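Protein bvu-3222 (Bacteroides vulgatus ATCC 8482, PDB 3FYF) is of unknown function but belongs to the DUF4251 family and is probably a secreted, periplasmic protein. Local coordinates at residues 45-50 / 73-78; 53-58 / 156-161; 79-84 / 100-105; 107-112 / 119-124; 143-148 / 162-167. All coordinates share one frame; numbering follows the deposited sequence.

Contact 1. Residues 45-50 / 73-78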
# COMPACT_ATOMS: atom_id res chain seq x y z
N ASN B 45 3.80 -13.81 -21.25
CA ASN B 45 2.77 -14.53 -22.00
C ASN B 45 1.44 -13.78 -22.13
O ASN B 45 0.51 -14.26 -22.78
CB ASN B 45 2.56 -15.93 -21.41
CG ASN B 45 3.83 -16.77 -21.43
OD1 ASN B 45 4.08 -17.56 -20.52
ND2 ASN B 45 4.64 -16.61 -22.48
N GLY B 46 1.37 -12.59 -21.53
CA GLY B 46 0.19 -11.71 -21.60
C GLY B 46 -1.05 -12.31 -20.96
O GLY B 46 -2.17 -12.05 -21.41
N SER B 47 -0.84 -13.11 -19.93
CA SER B 47 -1.93 -13.80 -19.24
C SER B 47 -1.75 -13.62 -17.74
O SER B 47 -1.09 -14.44 -17.08
CB SER B 47 -1.95 -15.29 -19.64
OG SER B 47 -3.10 -15.94 -19.14
N PHE B 48 -2.32 -12.55 -17.21
CA PHE B 48 -2.11 -12.16 -15.81
C PHE B 48 -3.26 -11.37 -15.21
O PHE B 48 -4.11 -10.82 -15.92
CB PHE B 48 -0.80 -11.37 -15.64
CG PHE B 48 -0.78 -10.05 -16.38
CD1 PHE B 48 -1.29 -8.89 -15.80
CD2 PHE B 48 -0.21 -9.97 -17.64
CE1 PHE B 48 -1.27 -7.69 -16.48
CE2 PHE B 48 -0.18 -8.78 -18.33
CZ PHE B 48 -0.71 -7.63 -17.74
N VAL B 49 -3.25 -11.29 -13.89
CA VAL B 49 -4.17 -10.45 -13.15
C VAL B 49 -3.44 -9.82 -11.96
O VAL B 49 -2.61 -10.47 -11.32
CB VAL B 49 -5.47 -11.24 -12.75
CG1 VAL B 49 -5.13 -12.66 -12.48
CG2 VAL B 49 -6.22 -10.63 -11.56
N LEU B 50 -3.68 -8.54 -11.73
CA LEU B 50 -3.26 -7.93 -10.48
C LEU B 50 -4.43 -7.90 -9.52
O LEU B 50 -5.42 -7.23 -9.77
CB LEU B 50 -2.67 -6.53 -10.67
CG LEU B 50 -2.12 -6.02 -9.32
CD1 LEU B 50 -0.68 -5.61 -9.44
CD2 LEU B 50 -2.96 -4.93 -8.64
N GLU B 73 -6.74 -7.08 -15.35
CA GLU B 73 -6.52 -8.37 -16.01
C GLU B 73 -6.16 -8.21 -17.49
O GLU B 73 -6.76 -7.40 -18.17
CB GLU B 73 -7.77 -9.24 -15.87
CG GLU B 73 -7.56 -10.69 -16.27
CD GLU B 73 -8.86 -11.43 -16.49
OE1 GLU B 73 -9.09 -11.86 -17.64
OE2 GLU B 73 -9.65 -11.58 -15.53
N VAL B 74 -5.18 -8.97 -17.95
CA VAL B 74 -4.89 -9.09 -19.39
C VAL B 74 -4.81 -10.57 -19.73
O VAL B 74 -4.04 -11.30 -19.12
CB VAL B 74 -3.59 -8.35 -19.81
CG1 VAL B 74 -3.13 -8.75 -21.21
CG2 VAL B 74 -3.78 -6.85 -19.74
N ASN B 75 -5.63 -11.00 -20.70
CA ASN B 75 -5.68 -12.40 -21.14
C ASN B 75 -6.12 -12.51 -22.60
O ASN B 75 -7.15 -11.96 -22.98
CB ASN B 75 -6.61 -13.22 -20.23
CG ASN B 75 -6.58 -14.72 -20.53
OD1 ASN B 75 -7.61 -15.31 -20.88
ND2 ASN B 75 -5.41 -15.33 -20.40
N ASP B 76 -5.31 -13.20 -23.41
CA ASP B 76 -5.59 -13.52 -24.82
C ASP B 76 -5.79 -12.28 -25.71
O ASP B 76 -6.68 -12.26 -26.57
CB ASP B 76 -6.77 -14.50 -24.95
CG ASP B 76 -6.63 -15.46 -26.13
OD1 ASP B 76 -7.48 -16.36 -26.26
OD2 ASP B 76 -5.67 -15.32 -26.92
N GLY B 77 -4.97 -11.26 -25.49
CA GLY B 77 -5.06 -10.00 -26.23
C GLY B 77 -6.16 -9.06 -25.74
O GLY B 77 -6.33 -7.96 -26.27
N GLN B 78 -6.89 -9.50 -24.72
CA GLN B 78 -8.01 -8.75 -24.16
C GLN B 78 -7.72 -8.36 -22.71
O GLN B 78 -7.09 -9.11 -21.97
CB GLN B 78 -9.30 -9.58 -24.23
CG GLN B 78 -9.79 -9.85 -25.66
CD GLN B 78 -10.67 -8.73 -26.19
OE1 GLN B 78 -11.83 -8.59 -25.79
NE2 GLN B 78 -10.13 -7.93 -27.10
O HOH W 1 -2.39 -10.99 -24.15
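With CG set between its backbone N and carbonyl carbon (chi1 63°), Phe-48 leans its ring over Val-74, whose own CG1 lies anti to the backbone N (chi1 167°). The two side chains run side by side in the same direction, and CB of Val-74 sits under the ring face, 4.0 Å from the centroid of Phe-48, in a CH-pi contact. The nearest ring atom is CZ of Phe-48, 3.6 Å from CB of Val-74. The same two residues form the antiparallel hydrogen-bonded pair of strands 48-50 and 73-75: Phe-48 N donates to Val-74 O at 2.9 Å, nearly along the C=O axis, and Val-74 N returns a bond to Phe-48 O. On the opposite side of the sheet CB of Val-49 meets CG of Glu-73 at 4.1 Å. Ser-47 OG accepts a weak, bent bond from Asn-75 ND2. Beyond it a water bridges Gly-46 O and Gly-77 N, tying the Schellman motif that ends helix 27-44 to the type I' turn from Asn-75 to Gln-78. Leu-43 of that helix, Leu-164 and the edge-to-face ring of Tyr-121 also pack on Phe-48. Cutting this phenylalanine back to an alanine is likely to open a gap between helix and sheet and to take the ring off Val-74. The chemistry is thus divided: apolar contacts beneath the helix, polar side chains and water toward the turn.

Contact 2. Residues 53-58 / 156-161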
# COMPACT_ATOMS: atom_id res chain seq x y z
N ASP B 53 -4.96 -5.25 -3.32
CA ASP B 53 -5.06 -5.20 -1.87
C ASP B 53 -5.54 -3.83 -1.41
O ASP B 53 -6.39 -3.72 -0.52
CB ASP B 53 -3.70 -5.51 -1.26
CG ASP B 53 -3.69 -5.32 0.24
OD1 ASP B 53 -4.34 -6.12 0.94
OD2 ASP B 53 -3.03 -4.37 0.71
N ASN B 54 -5.00 -2.77 -2.02
CA ASN B 54 -5.49 -1.42 -1.75
C ASN B 54 -5.53 -0.54 -2.99
O ASN B 54 -4.92 -0.85 -4.00
CB ASN B 54 -4.68 -0.74 -0.63
CG ASN B 54 -3.23 -0.56 -0.98
OD1 ASN B 54 -2.84 0.44 -1.58
ND2 ASN B 54 -2.41 -1.52 -0.58
N VAL B 55 -6.26 0.57 -2.90
CA VAL B 55 -6.44 1.48 -4.01
C VAL B 55 -6.15 2.88 -3.49
O VAL B 55 -6.58 3.22 -2.39
CB VAL B 55 -7.88 1.37 -4.61
CG1 VAL B 55 -8.19 2.53 -5.53
CG2 VAL B 55 -8.06 0.04 -5.35
N VAL B 56 -5.37 3.65 -4.26
CA VAL B 56 -5.03 5.04 -3.94
C VAL B 56 -5.58 5.97 -5.03
O VAL B 56 -5.34 5.77 -6.22
CB VAL B 56 -3.48 5.25 -3.77
CG1 VAL B 56 -3.15 6.68 -3.35
CG2 VAL B 56 -2.91 4.27 -2.74
N PHE B 57 -6.32 6.99 -4.61
CA PHE B 57 -6.98 7.94 -5.50
C PHE B 57 -6.13 9.19 -5.64
O PHE B 57 -5.19 9.39 -4.87
CB PHE B 57 -8.38 8.27 -4.98
CG PHE B 57 -9.26 7.06 -4.81
CD1 PHE B 57 -10.05 6.61 -5.87
CD2 PHE B 57 -9.28 6.35 -3.61
CE1 PHE B 57 -10.86 5.49 -5.72
CE2 PHE B 57 -10.07 5.22 -3.46
CZ PHE B 57 -10.86 4.79 -4.51
N ARG B 58 -6.46 10.04 -6.62
CA ARG B 58 -5.67 11.25 -6.89
C ARG B 58 -5.82 12.32 -5.81
O ARG B 58 -5.00 13.24 -5.72
CB ARG B 58 -5.96 11.82 -8.29
CG ARG B 58 -7.35 12.44 -8.47
CD ARG B 58 -7.38 13.34 -9.72
NE ARG B 58 -6.89 14.69 -9.43
CZ ARG B 58 -7.62 15.80 -9.56
NH1 ARG B 58 -7.08 16.98 -9.27
NH2 ARG B 58 -8.88 15.75 -9.98
N ASN B 156 -3.31 10.60 -14.44
CA ASN B 156 -3.30 9.49 -13.48
C ASN B 156 -4.30 9.74 -12.37
O ASN B 156 -4.26 10.77 -11.70
CB ASN B 156 -1.91 9.29 -12.90
CG ASN B 156 -0.96 8.58 -13.85
OD1 ASN B 156 -1.39 7.85 -14.75
ND2 ASN B 156 0.34 8.78 -13.65
N THR B 157 -5.22 8.80 -12.21
CA THR B 157 -6.37 8.99 -11.34
C THR B 157 -6.46 7.91 -10.27
O THR B 157 -6.85 8.19 -9.14
CB THR B 157 -7.68 9.04 -12.17
OG1 THR B 157 -7.43 9.71 -13.41
CG2 THR B 157 -8.78 9.78 -11.42
N LEU B 158 -6.09 6.67 -10.62
CA LEU B 158 -6.28 5.54 -9.72
C LEU B 158 -5.10 4.57 -9.74
O LEU B 158 -4.66 4.13 -10.80
CB LEU B 158 -7.59 4.81 -10.05
CG LEU B 158 -8.11 3.74 -9.08
CD1 LEU B 158 -9.61 3.84 -8.87
CD2 LEU B 158 -7.73 2.35 -9.55
N THR B 159 -4.60 4.22 -8.56
CA THR B 159 -3.53 3.24 -8.43
C THR B 159 -4.02 2.04 -7.61
O THR B 159 -4.62 2.23 -6.56
CB THR B 159 -2.28 3.88 -7.78
OG1 THR B 159 -1.85 5.00 -8.55
CG2 THR B 159 -1.14 2.88 -7.69
N MET B 160 -3.78 0.83 -8.10
CA MET B 160 -4.06 -0.41 -7.37
C MET B 160 -2.76 -1.06 -6.94
O MET B 160 -1.89 -1.32 -7.78
CB MET B 160 -4.81 -1.42 -8.24
CG MET B 160 -6.19 -0.99 -8.70
SD MET B 160 -7.16 -2.33 -9.44
CE MET B 160 -8.66 -1.42 -9.62
N ASN B 161 -2.63 -1.33 -5.65
CA ASN B 161 -1.46 -2.01 -5.11
C ASN B 161 -1.84 -3.40 -4.66
O ASN B 161 -2.78 -3.55 -3.89
CB ASN B 161 -0.87 -1.23 -3.93
CG ASN B 161 -0.42 0.16 -4.33
OD1 ASN B 161 0.43 0.31 -5.21
ND2 ASN B 161 -0.98 1.18 -3.69
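Strand 54-57 runs antiparallel to strand 158-161, the strand axes 4.7 Å apart at closest approach and 159° between their directions, with Val-56 and Thr-159 exchanging both backbone bonds of a hydrogen-bonded pair. The amides of Asn-54 and Asn-161 cross on one face, their planes 47° apart. ND2 of Asn-161 donates to OD1 of Asn-54 at 2.9 Å in a nearly straight bond; OD1 lies in the amide plane of Asn-161, while the donor is tilted from the carbonyl plane of Asn-54. Asn-54 can offer OD1 there because its CG stands between backbone N and carbonyl carbon (chi1 62°), while its ND2 holds OD2 of Asp-53 at 3.2 Å. A leucine in place of Asn-54 would probably leave Asn-161 ND2 without this acceptor and Asp-53 without its amide donor. The backbone makes a classic beta bulge here: Asp-53 N and Asn-54 N both donate to Asn-161 O, where the chain turns its corner out of strand 48-52. OD1 of Asn-161 is taken by Ser-146 OG. The other face is apolar. CG1 of Val-55 reaches CG of Leu-158 at 3.8 Å and also lies over one face of the Phe-57 ring, offset toward its rim; CE1 of Phe-57 meets Leu-158 CD1 at 3.8 Å. CG2 of Val-55 touches CG of Met-160 at 4.0 Å. Asn-54 packs on Asn-54 of the second subunit, and Asn-161 on Met-62 of that subunit.

Contact 3. Residues 79-84 / 100-105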
# COMPACT_ATOMS: atom_id res chain seq x y z
N GLY B 79 -8.19 -7.18 -22.31
CA GLY B 79 -7.88 -6.66 -20.98
C GLY B 79 -9.03 -6.02 -20.23
O GLY B 79 -9.83 -5.29 -20.80
N ILE B 80 -9.09 -6.31 -18.92
CA ILE B 80 -10.12 -5.79 -18.03
C ILE B 80 -9.53 -4.87 -16.94
O ILE B 80 -8.55 -5.22 -16.29
CB ILE B 80 -10.89 -6.95 -17.33
CG1 ILE B 80 -11.39 -7.97 -18.35
CG2 ILE B 80 -12.06 -6.41 -16.49
CD1 ILE B 80 -11.75 -9.32 -17.77
N ILE B 81 -10.13 -3.69 -16.77
CA ILE B 81 -9.94 -2.89 -15.56
C ILE B 81 -11.27 -2.86 -14.81
O ILE B 81 -12.25 -2.30 -15.29
CB ILE B 81 -9.49 -1.44 -15.88
CG1 ILE B 81 -8.15 -1.44 -16.63
CG2 ILE B 81 -9.40 -0.62 -14.60
CD1 ILE B 81 -7.87 -0.14 -17.36
N GLN B 82 -11.29 -3.49 -13.63
CA GLN B 82 -12.47 -3.48 -12.77
C GLN B 82 -12.18 -2.81 -11.44
O GLN B 82 -11.22 -3.16 -10.74
CB GLN B 82 -12.96 -4.91 -12.54
CG GLN B 82 -14.27 -5.01 -11.74
CD GLN B 82 -15.47 -4.53 -12.52
OE1 GLN B 82 -15.81 -5.09 -13.56
NE2 GLN B 82 -16.13 -3.49 -12.02
N THR B 83 -13.02 -1.84 -11.08
CA THR B 83 -12.98 -1.22 -9.76
C THR B 83 -14.39 -0.93 -9.24
O THR B 83 -15.34 -0.82 -10.02
CB THR B 83 -12.05 0.03 -9.72
OG1 THR B 83 -11.73 0.35 -8.36
CG2 THR B 83 -12.68 1.24 -10.41
N ALA B 84 -14.52 -0.81 -7.92
CA ALA B 84 -15.82 -0.58 -7.28
C ALA B 84 -16.18 0.90 -7.14
O ALA B 84 -17.21 1.24 -6.55
CB ALA B 84 -15.85 -1.28 -5.91
N VAL B 100 -16.74 1.02 -12.49
CA VAL B 100 -16.50 0.95 -13.93
C VAL B 100 -15.85 -0.36 -14.35
O VAL B 100 -15.06 -0.94 -13.60
CB VAL B 100 -15.62 2.12 -14.46
CG1 VAL B 100 -16.49 3.30 -14.91
CG2 VAL B 100 -14.59 2.54 -13.42
N THR B 101 -16.19 -0.80 -15.56
CA THR B 101 -15.57 -1.96 -16.18
C THR B 101 -15.01 -1.52 -17.53
O THR B 101 -15.74 -1.41 -18.51
CB THR B 101 -16.57 -3.12 -16.37
OG1 THR B 101 -17.22 -3.40 -15.12
CG2 THR B 101 -15.85 -4.38 -16.85
N VAL B 102 -13.70 -1.25 -17.55
CA VAL B 102 -13.00 -0.93 -18.78
C VAL B 102 -12.52 -2.24 -19.39
O VAL B 102 -11.47 -2.76 -19.02
CB VAL B 102 -11.80 0.04 -18.53
CG1 VAL B 102 -11.26 0.59 -19.84
CG2 VAL B 102 -12.20 1.18 -17.60
N GLN B 103 -13.31 -2.78 -20.32
CA GLN B 103 -12.98 -4.03 -21.01
C GLN B 103 -12.71 -3.75 -22.48
O GLN B 103 -13.31 -2.85 -23.07
CB GLN B 103 -14.10 -5.07 -20.83
CG GLN B 103 -15.46 -4.66 -21.41
CD GLN B 103 -16.64 -5.19 -20.62
OE1 GLN B 103 -17.61 -4.45 -20.38
NE2 GLN B 103 -16.58 -6.45 -20.21
N GLY B 104 -11.79 -4.51 -23.08
CA GLY B 104 -11.43 -4.31 -24.48
C GLY B 104 -10.07 -4.81 -24.92
O GLY B 104 -9.44 -5.61 -24.23
N ASN B 105 -9.62 -4.32 -26.08
CA ASN B 105 -8.37 -4.76 -26.70
C ASN B 105 -7.13 -4.15 -26.04
O ASN B 105 -7.12 -2.96 -25.72
CB ASN B 105 -8.37 -4.42 -28.19
CG ASN B 105 -9.41 -5.19 -28.98
OD1 ASN B 105 -9.28 -6.40 -29.19
ND2 ASN B 105 -10.44 -4.50 -29.44
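Backbone hydrogen bonds join Ile-81 and Val-102 in both directions, Ile-81 N to Val-102 O measuring 2.8 Å, and the same pattern recurs at Gly-79 with Gly-104. The strands are almost exactly antiparallel. Toward the other end the ladder slackens: Thr-83 N to Val-100 O and the return bond from Val-100 N to Thr-83 O are both weak, each at 3.4 Å. Gly-104 has backbone angles at which a side chain would collide with the preceding carbonyl oxygen, a conformation that calls for glycine. CA-H...O contacts fill the intervals, as where CA of Gln-103 approaches Gly-79 O at 3.4 Å.

One polar side-chain bond crosses the strands. Thr-101 OG1 donates to Gln-82 OE1 at 2.7 Å, coming in from the flank of the carbonyl at a C=O...donor angle of 110°. Gln-82 first extends, with CG opposite its backbone N (chi1 -175°), then bends at chi2 (70°) and so swings its amide across to Thr-101. NE2 of Gln-82 makes a weak bond to Thr-83 O.

Apolar contacts occupy the other face. Ile-81 and Val-102 lie side by side, pointing the same way, with their CB atoms 3.8 Å apart. Farther along, CG2 of Thr-83 meets CG2 of Val-100 at 3.8 Å, while Thr-83 OG1 is engaged by Asn-70.

Strand 78-83 lies between 100-113 and 71-75, Ile-80 and Gln-82 bonding through the backbone to Glu-73 and Tyr-71. Ile-81 and Val-102 both meet Ile-125 of strand 119-126, Ile-81 also touches Val-134 of strand 132-138, and Thr-83 packs on Leu-158 and Met-160 of strand 158-166.

Contact 4. Residues 107-112 / 119-124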
# COMPACT_ATOMS: atom_id res chain seq x y z
N ASN B 107 -3.35 -2.95 -26.47
CA ASN B 107 -2.40 -2.47 -27.47
C ASN B 107 -1.25 -1.68 -26.85
O ASN B 107 -1.35 -1.22 -25.71
CB ASN B 107 -3.12 -1.62 -28.53
CG ASN B 107 -3.90 -0.47 -27.91
OD1 ASN B 107 -3.35 0.61 -27.66
ND2 ASN B 107 -5.19 -0.69 -27.69
N GLY B 108 -0.15 -1.54 -27.60
CA GLY B 108 1.00 -0.74 -27.18
C GLY B 108 1.78 -1.30 -26.00
O GLY B 108 2.22 -0.55 -25.13
N ILE B 109 1.95 -2.62 -25.98
CA ILE B 109 2.63 -3.32 -24.88
C ILE B 109 4.15 -3.15 -24.94
O ILE B 109 4.78 -3.53 -25.93
CB ILE B 109 2.29 -4.84 -24.88
CG1 ILE B 109 0.78 -5.06 -24.77
CG2 ILE B 109 3.04 -5.56 -23.74
CD1 ILE B 109 0.34 -6.50 -25.07
N SER B 110 4.71 -2.58 -23.88
CA SER B 110 6.16 -2.58 -23.66
C SER B 110 6.50 -3.17 -22.28
O SER B 110 5.76 -2.98 -21.32
CB SER B 110 6.76 -1.18 -23.82
OG SER B 110 6.46 -0.34 -22.72
N MET B 111 7.61 -3.88 -22.22
CA MET B 111 8.09 -4.50 -20.99
C MET B 111 9.58 -4.18 -20.84
O MET B 111 10.39 -4.54 -21.69
CB MET B 111 7.86 -6.01 -21.04
CG MET B 111 8.22 -6.79 -19.78
SD MET B 111 7.54 -8.46 -19.90
CE MET B 111 8.28 -9.26 -18.48
N ARG B 112 9.91 -3.48 -19.76
CA ARG B 112 11.28 -3.07 -19.47
C ARG B 112 11.68 -3.56 -18.08
O ARG B 112 10.83 -3.81 -17.24
CB ARG B 112 11.42 -1.54 -19.53
CG ARG B 112 11.13 -0.93 -20.90
CD ARG B 112 11.11 0.59 -20.81
NE ARG B 112 10.51 1.21 -21.99
CZ ARG B 112 11.20 1.66 -23.04
NH1 ARG B 112 12.52 1.56 -23.07
NH2 ARG B 112 10.55 2.20 -24.06
N VAL B 119 10.27 -4.60 -12.86
CA VAL B 119 9.71 -4.64 -14.22
C VAL B 119 8.68 -3.53 -14.45
O VAL B 119 7.80 -3.30 -13.63
CB VAL B 119 9.09 -6.02 -14.53
CG1 VAL B 119 8.48 -6.08 -15.94
CG2 VAL B 119 10.13 -7.09 -14.35
N TYR B 120 8.82 -2.85 -15.59
CA TYR B 120 7.95 -1.76 -15.96
C TYR B 120 7.15 -2.17 -17.18
O TYR B 120 7.67 -2.22 -18.30
CB TYR B 120 8.77 -0.48 -16.18
CG TYR B 120 9.50 -0.05 -14.91
CD1 TYR B 120 8.94 0.90 -14.06
CD2 TYR B 120 10.71 -0.62 -14.55
CE1 TYR B 120 9.59 1.28 -12.88
CE2 TYR B 120 11.37 -0.25 -13.37
CZ TYR B 120 10.80 0.70 -12.55
OH TYR B 120 11.45 1.06 -11.39
N TYR B 121 5.88 -2.50 -16.95
CA TYR B 121 4.98 -3.04 -17.97
C TYR B 121 3.88 -2.02 -18.27
O TYR B 121 3.04 -1.72 -17.41
CB TYR B 121 4.38 -4.35 -17.46
CG TYR B 121 3.64 -5.19 -18.49
CD1 TYR B 121 2.28 -5.01 -18.72
CD2 TYR B 121 4.30 -6.19 -19.20
CE1 TYR B 121 1.60 -5.79 -19.64
CE2 TYR B 121 3.63 -6.98 -20.13
CZ TYR B 121 2.28 -6.77 -20.34
OH TYR B 121 1.59 -7.54 -21.25
N ASN B 122 3.90 -1.48 -19.50
CA ASN B 122 2.96 -0.44 -19.92
C ASN B 122 2.09 -0.92 -21.08
O ASN B 122 2.56 -1.69 -21.92
CB ASN B 122 3.71 0.83 -20.33
CG ASN B 122 4.39 1.55 -19.16
OD1 ASN B 122 5.15 2.49 -19.37
ND2 ASN B 122 4.12 1.12 -17.95
N TYR B 123 0.84 -0.47 -21.12
CA TYR B 123 -0.10 -0.79 -22.21
C TYR B 123 -1.35 0.09 -22.22
O TYR B 123 -1.64 0.81 -21.26
CB TYR B 123 -0.50 -2.28 -22.20
CG TYR B 123 -1.25 -2.74 -20.96
CD1 TYR B 123 -0.55 -3.13 -19.82
CD2 TYR B 123 -2.64 -2.79 -20.93
CE1 TYR B 123 -1.22 -3.57 -18.68
CE2 TYR B 123 -3.31 -3.22 -19.80
CZ TYR B 123 -2.59 -3.61 -18.68
OH TYR B 123 -3.25 -4.03 -17.54
N GLY B 124 -2.09 0.03 -23.33
CA GLY B 124 -3.37 0.72 -23.47
C GLY B 124 -4.52 -0.26 -23.54
O GLY B 124 -4.34 -1.43 -23.89
O HOH W 2 7.49 -0.52 -20.09
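Six backbone hydrogen bonds bind Asn-107 to Gly-124, Ser-110 to Asn-122 and Arg-112 to Tyr-120, two to each pair; the shortest run from Gly-124 N to Asn-107 O and from Tyr-120 N to Arg-112 O, both 2.8 Å. Between Asn-107 and Ser-110 the register slips by one residue, a beta bulge in which Gly-108 adopts a positive phi.

Aromatic and apolar contacts gather around Tyr-121. Methyl CG2 of Ile-109 lies obliquely to the ring, 3.7 Å from CZ of Tyr-121. Met-111 comes to the ring edge, its SD 5.2 Å from the Tyr-121 centroid and 87° off the ring normal, a Met-aromatic contact. The methionine chain is fully extended, CG lying opposite the backbone N (chi1 -176°), which carries the sulfur outward along the rim of the ring; on the way CG of Met-111 touches CG1 of Val-119 at 3.9 Å. CG1 of Ile-109 packs against CB of Tyr-123 at 4.0 Å.

These contacts belong to the beta hairpin of strands 100-113 and 119-126. Leu-43 of helix 27-44 packs on Met-111 and Tyr-121, while Ile-40 of the same helix meets Val-119.

Polar contacts mark the other face. A water lies 2.8 Å from Ser-110 OG; its approach to Tyr-120 O is doubtfully short. ND2 of Asn-122 bonds to Tyr-121 O from above the carbonyl plane.

At the subunit interface, Tyr-120 packs on Asn-59 of the second subunit.

Contact 5. Residues 143-148 / 162-167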
# COMPACT_ATOMS: atom_id res chain seq x y z
N ASN B 143 6.12 -10.82 -6.14
CA ASN B 143 4.97 -10.57 -7.04
C ASN B 143 4.14 -9.36 -6.63
O ASN B 143 2.98 -9.21 -7.02
CB ASN B 143 4.11 -11.83 -7.28
CG ASN B 143 3.20 -12.20 -6.10
OD1 ASN B 143 2.17 -12.85 -6.29
ND2 ASN B 143 3.60 -11.84 -4.88
N GLN B 144 4.75 -8.48 -5.85
CA GLN B 144 4.09 -7.28 -5.37
C GLN B 144 4.19 -6.20 -6.44
O GLN B 144 5.28 -5.90 -6.94
CB GLN B 144 4.72 -6.83 -4.05
CG GLN B 144 4.51 -7.85 -2.95
CD GLN B 144 5.37 -7.61 -1.74
OE1 GLN B 144 5.76 -6.47 -1.46
NE2 GLN B 144 5.68 -8.67 -1.01
N ALA B 145 3.05 -5.66 -6.83
CA ALA B 145 3.04 -4.74 -7.96
C ALA B 145 2.03 -3.63 -7.78
O ALA B 145 1.02 -3.80 -7.10
CB ALA B 145 2.80 -5.49 -9.27
N SER B 146 2.32 -2.50 -8.42
CA SER B 146 1.49 -1.31 -8.41
C SER B 146 1.01 -0.99 -9.83
O SER B 146 1.81 -0.94 -10.77
CB SER B 146 2.31 -0.13 -7.90
OG SER B 146 1.46 0.93 -7.51
N VAL B 147 -0.29 -0.76 -9.98
CA VAL B 147 -0.89 -0.49 -11.30
C VAL B 147 -1.51 0.90 -11.30
O VAL B 147 -2.45 1.13 -10.57
CB VAL B 147 -2.03 -1.49 -11.62
CG1 VAL B 147 -2.55 -1.25 -13.02
CG2 VAL B 147 -1.55 -2.89 -11.52
N THR B 148 -0.99 1.80 -12.12
CA THR B 148 -1.57 3.15 -12.23
C THR B 148 -2.39 3.27 -13.52
O THR B 148 -1.91 2.95 -14.61
CB THR B 148 -0.48 4.26 -12.12
OG1 THR B 148 0.24 4.11 -10.90
CG2 THR B 148 -1.10 5.64 -12.14
N GLY B 162 -1.12 -4.40 -5.13
CA GLY B 162 -1.47 -5.78 -4.79
C GLY B 162 -0.50 -6.80 -5.33
O GLY B 162 0.70 -6.54 -5.42
N TYR B 163 -1.04 -7.96 -5.70
CA TYR B 163 -0.25 -9.12 -6.08
C TYR B 163 -0.50 -9.49 -7.53
O TYR B 163 -1.64 -9.63 -7.96
CB TYR B 163 -0.58 -10.31 -5.14
CG TYR B 163 -0.27 -10.02 -3.69
CD1 TYR B 163 1.01 -10.24 -3.17
CD2 TYR B 163 -1.24 -9.49 -2.83
CE1 TYR B 163 1.31 -9.94 -1.83
CE2 TYR B 163 -0.95 -9.19 -1.50
CZ TYR B 163 0.31 -9.43 -1.01
OH TYR B 163 0.59 -9.14 0.31
N LEU B 164 0.59 -9.63 -8.29
CA LEU B 164 0.53 -9.98 -9.71
C LEU B 164 0.68 -11.50 -9.90
O LEU B 164 1.75 -12.06 -9.65
CB LEU B 164 1.63 -9.24 -10.47
CG LEU B 164 1.55 -9.16 -11.99
CD1 LEU B 164 0.29 -8.45 -12.45
CD2 LEU B 164 2.78 -8.45 -12.51
N VAL B 165 -0.40 -12.15 -10.34
CA VAL B 165 -0.43 -13.62 -10.47
C VAL B 165 -0.74 -14.06 -11.90
O VAL B 165 -1.31 -13.27 -12.67
CB VAL B 165 -1.44 -14.30 -9.47
CG1 VAL B 165 -0.95 -14.19 -8.03
CG2 VAL B 165 -2.85 -13.73 -9.62
N PRO B 166 -0.34 -15.29 -12.28
CA PRO B 166 -0.80 -15.80 -13.57
C PRO B 166 -2.31 -15.96 -13.59
O PRO B 166 -2.90 -16.33 -12.57
CB PRO B 166 -0.12 -17.17 -13.68
CG PRO B 166 1.04 -17.10 -12.77
CD PRO B 166 0.57 -16.25 -11.63
N TYR B 167 -2.91 -15.64 -14.73
CA TYR B 167 -4.34 -15.84 -14.93
C TYR B 167 -4.67 -17.32 -14.79
O TYR B 167 -4.00 -18.18 -15.36
CB TYR B 167 -4.78 -15.30 -16.30
CG TYR B 167 -6.20 -15.69 -16.67
CD1 TYR B 167 -7.29 -14.96 -16.19
CD2 TYR B 167 -6.46 -16.79 -17.50
CE1 TYR B 167 -8.59 -15.31 -16.51
CE2 TYR B 167 -7.77 -17.15 -17.83
CZ TYR B 167 -8.83 -16.40 -17.33
OH TYR B 167 -10.12 -16.75 -17.65
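Asn-143 and Tyr-163 meet in the beta hairpin of strands 144-151 and 158-166, whose segments pair over residues 143-145 and 162-164 and then diverge, their axes at 104°. CG of Asn-143 is placed between backbone N and carbonyl carbon (chi1 75°), which sends the amide across to the tyrosine: ND2 of Asn-143 lies in the ring plane at its edge, 3.5 Å from CD1 of Tyr-163. OD1 of Asn-143 is turned instead to CG1 of Val-165, at 3.8 Å. Gln-144 and Tyr-163 both set CG anti to the carbonyl carbon, which lets them run alongside each other, pointing the same way, with CG of Gln-144 4.0 Å from CE1 of Tyr-163. Both side chains reach the second subunit, where Phe-64 of that chain stacks on the Tyr-163 ring and gives its backbone N to Gln-144 OE1. On the opposite face CB of Ala-145 touches CB of Leu-164 at 4.1 Å; Ala-145 also touches Leu-50, and Leu-164 touches Phe-48 and Leu-43 of helix 27-44. Ala-145 and Gly-162 exchange two backbone bonds. The third is the shortest and straightest: Leu-164 N meets Asn-143 O at 2.7 Å with an N-H...O angle of 175°.

All five contacts belong to one curled antiparallel sheet, and strand 158-166 connects several of them. Contacts 2 and 5 share it, their centres about 13 Å apart, and Met-160 O and Val-147 N, 2.8 Å apart, join them through a probable hydrogen bond; both also touch the second subunit. Contact 1 borders the same strand through Val-49 O and Val-165 N, 2.9 Å apart, and continues into contact 3 from Glu-73 O to Ile-80 N. Contacts 3 and 4 follow each other along strand 100-113, with centres about 17 Å apart. Across the interior, Val-74 CG2 of contact 1 lies 3.6 Å from Tyr-123 OH of contact 4, while Met-160 CE of contact 2 reaches Gln-82 O of contact 3.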